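Local coordinates for proline iminopeptidase-related protein (Thermus thermophilus, PDB 2YYS) that is of unknown function but belongs to the peptidase S33 family of alpha/beta hydrolases and may therefore act as a peptidase, at residues Ile5-Val10 against Arg65-Pro70. Numbering follows the deposited sequence.
Sequences IGYVPV and RSLELP
Tyr7 OH donates a short hydrogen bond of 2.5 Å to Arg65 O, and this single polar link ties strand 3-9, at one edge of the alpha/beta-hydrolase sheet, to the loop between strand 54-58 and helix 78-91. The C=O...OH angle of 155° shows that the hydroxyl approaches nearly head-on to the carbonyl, tilted 19° from its plane. Arg65 O itself lies at the edge of the phenol ring, near the ring plane, 3.2 Å from Tyr7 CE1. The phenol is aimed across the gap by its first torsion, CG standing anti to the carbonyl carbon (chi1 -89°), and it spans backbones whose closest CA atoms, those of Tyr7 and Ser66, are 7.4 Å apart. Strand 14-20 is hydrogen-bonded to both segments: Gly6 and Val8 pair through their backbones with Val17 and Leu15, while Leu67 bonds by its backbone to Glu14, and the Tyr7 side chain also touches Glu14.

The side chains of Arg65 and Ser66 have their strongest polar partners outside the two segments. Asp59 serves both, accepting a salt bridge from Arg65 NE at its OD2 and a hydrogen bond from Ser66 OG at its backbone O; Ser66, whose CB is directed away from the strand, also bonds through OG to Tyr16 N. Leu67 supplies the apolar part. Its side chain crosses that of Tyr7 at about a right angle, meeting the ring obliquely. Only 145 Å² is buried in all, consistent with a small, partly buried contact in which Tyr7 has the largest share. Beside the hydroxyl link, the closest apolar approach is Leu67 CB to Tyr7 CE2 at 3.8 Å. Leu67 CD1 follows at 4.2 Å from Tyr7 CE2, the same ring carbon.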
loop_
_atom_site.group_PDB
_atom_site.type_symbol
_atom_site.label_atom_id
_atom_site.label_comp_id
_atom_site.label_asym_id
_atom_site.label_seq_id
_atom_site.Cartn_x
_atom_site.Cartn_y
_atom_site.Cartn_z
ATOM N N ILE A 5 -10.836 -17.653 -5.599
ATOM C CA ILE A 5 -9.974 -16.904 -6.480
ATOM C C ILE A 5 -10.652 -16.812 -7.854
ATOM O O ILE A 5 -11.106 -17.814 -8.403
ATOM C CB ILE A 5 -8.611 -17.601 -6.589
ATOM C CG1 ILE A 5 -7.950 -17.683 -5.200
ATOM C CG2 ILE A 5 -7.740 -16.875 -7.608
ATOM C CD1 ILE A 5 -6.607 -18.397 -5.149
ATOM N N GLY A 6 -10.715 -15.608 -8.399
ATOM C CA GLY A 6 -11.236 -15.402 -9.737
ATOM C C GLY A 6 -11.060 -13.975 -10.228
ATOM O O GLY A 6 -10.447 -13.135 -9.569
ATOM N N TYR A 7 -11.577 -13.710 -11.416
ATOM C CA TYR A 7 -11.648 -12.363 -11.936
ATOM C C TYR A 7 -13.040 -11.856 -11.607
ATOM O O TYR A 7 -14.028 -12.504 -11.924
ATOM C CB TYR A 7 -11.435 -12.357 -13.455
ATOM C CG TYR A 7 -10.005 -12.238 -13.928
ATOM C CD1 TYR A 7 -8.932 -12.289 -13.056
ATOM C CD2 TYR A 7 -9.729 -12.069 -15.277
ATOM C CE1 TYR A 7 -7.623 -12.156 -13.515
ATOM C CE2 TYR A 7 -8.427 -11.939 -15.741
ATOM C CZ TYR A 7 -7.382 -11.982 -14.860
ATOM O OH TYR A 7 -6.099 -11.842 -15.331
ATOM N N VAL A 8 -13.102 -10.696 -10.968
ATOM C CA VAL A 8 -14.359 -10.049 -10.628
ATOM C C VAL A 8 -14.513 -8.787 -11.477
ATOM O O VAL A 8 -13.715 -7.861 -11.337
ATOM C CB VAL A 8 -14.378 -9.661 -9.144
ATOM C CG1 VAL A 8 -15.645 -8.921 -8.809
ATOM C CG2 VAL A 8 -14.224 -10.903 -8.266
ATOM N N PRO A 9 -15.528 -8.748 -12.349
ATOM C CA PRO A 9 -15.856 -7.524 -13.087
ATOM C C PRO A 9 -16.290 -6.395 -12.163
ATOM O O PRO A 9 -17.101 -6.599 -11.263
ATOM C CB PRO A 9 -17.026 -7.946 -13.998
ATOM C CG PRO A 9 -16.949 -9.444 -14.068
ATOM C CD PRO A 9 -16.425 -9.862 -12.720
ATOM N N VAL A 10 -15.738 -5.218 -12.412
ATOM C CA VAL A 10 -15.988 -4.029 -11.614
ATOM C C VAL A 10 -16.518 -2.865 -12.496
ATOM O O VAL A 10 -16.742 -1.770 -12.003
ATOM C CB VAL A 10 -14.689 -3.704 -10.797
ATOM C CG1 VAL A 10 -14.422 -2.237 -10.632
ATOM C CG2 VAL A 10 -14.743 -4.385 -9.432
ATOM N N ARG A 65 -1.838 -9.358 -11.803
ATOM C CA ARG A 65 -2.573 -10.486 -12.360
ATOM C C ARG A 65 -3.939 -10.106 -12.895
ATOM O O ARG A 65 -4.630 -10.948 -13.461
ATOM C CB ARG A 65 -2.725 -11.579 -11.308
ATOM C CG ARG A 65 -1.404 -12.125 -10.832
ATOM C CD ARG A 65 -1.485 -12.869 -9.515
ATOM N NE ARG A 65 -1.667 -11.949 -8.403
ATOM C CZ ARG A 65 -1.623 -12.281 -7.126
ATOM N NH1 ARG A 65 -1.399 -13.535 -6.760
ATOM N NH2 ARG A 65 -1.830 -11.352 -6.201
ATOM N N SER A 66 -4.331 -8.849 -12.712
ATOM C CA SER A 66 -5.591 -8.347 -13.242
ATOM C C SER A 66 -5.547 -8.132 -14.743
ATOM O O SER A 66 -4.487 -7.957 -15.342
ATOM C CB SER A 66 -5.998 -7.035 -12.557
ATOM O OG SER A 66 -6.263 -7.267 -11.186
ATOM N N LEU A 67 -6.733 -8.107 -15.327
ATOM C CA LEU A 67 -6.892 -8.080 -16.764
ATOM C C LEU A 67 -6.395 -6.754 -17.363
ATOM O O LEU A 67 -6.697 -5.648 -16.875
ATOM C CB LEU A 67 -8.360 -8.358 -17.123
ATOM C CG LEU A 67 -8.726 -8.581 -18.597
ATOM C CD1 LEU A 67 -7.911 -9.708 -19.220
ATOM C CD2 LEU A 67 -10.216 -8.892 -18.736
ATOM N N GLU A 68 -5.615 -6.897 -18.426
ATOM C CA GLU A 68 -4.975 -5.782 -19.099
ATOM C C GLU A 68 -6.048 -4.804 -19.569
ATOM O O GLU A 68 -7.059 -5.207 -20.134
ATOM C CB GLU A 68 -4.148 -6.306 -20.280
ATOM C CG GLU A 68 -3.118 -5.321 -20.831
ATOM C CD GLU A 68 -2.141 -5.954 -21.831
ATOM O OE1 GLU A 68 -1.811 -7.164 -21.719
ATOM O OE2 GLU A 68 -1.688 -5.232 -22.741
ATOM N N LEU A 69 -5.844 -3.523 -19.298
ATOM C CA LEU A 69 -6.811 -2.508 -19.683
ATOM C C LEU A 69 -6.430 -1.922 -21.033
ATOM O O LEU A 69 -5.252 -1.982 -21.421
ATOM C CB LEU A 69 -6.883 -1.396 -18.632
ATOM C CG LEU A 69 -7.481 -1.814 -17.287
ATOM C CD1 LEU A 69 -7.500 -0.637 -16.342
ATOM C CD2 LEU A 69 -8.878 -2.370 -17.453
ATOM N N PRO A 70 -7.414 -1.344 -21.730
ATOM C CA PRO A 70 -7.153 -0.638 -22.992
ATOM C C PRO A 70 -6.113 0.456 -22.809
ATOM O O PRO A 70 -5.874 0.897 -21.679
ATOM C CB PRO A 70 -8.510 -0.017 -23.359
ATOM C CG PRO A 70 -9.549 -0.787 -22.588
ATOM C CD PRO A 70 -8.844 -1.323 -21.365
#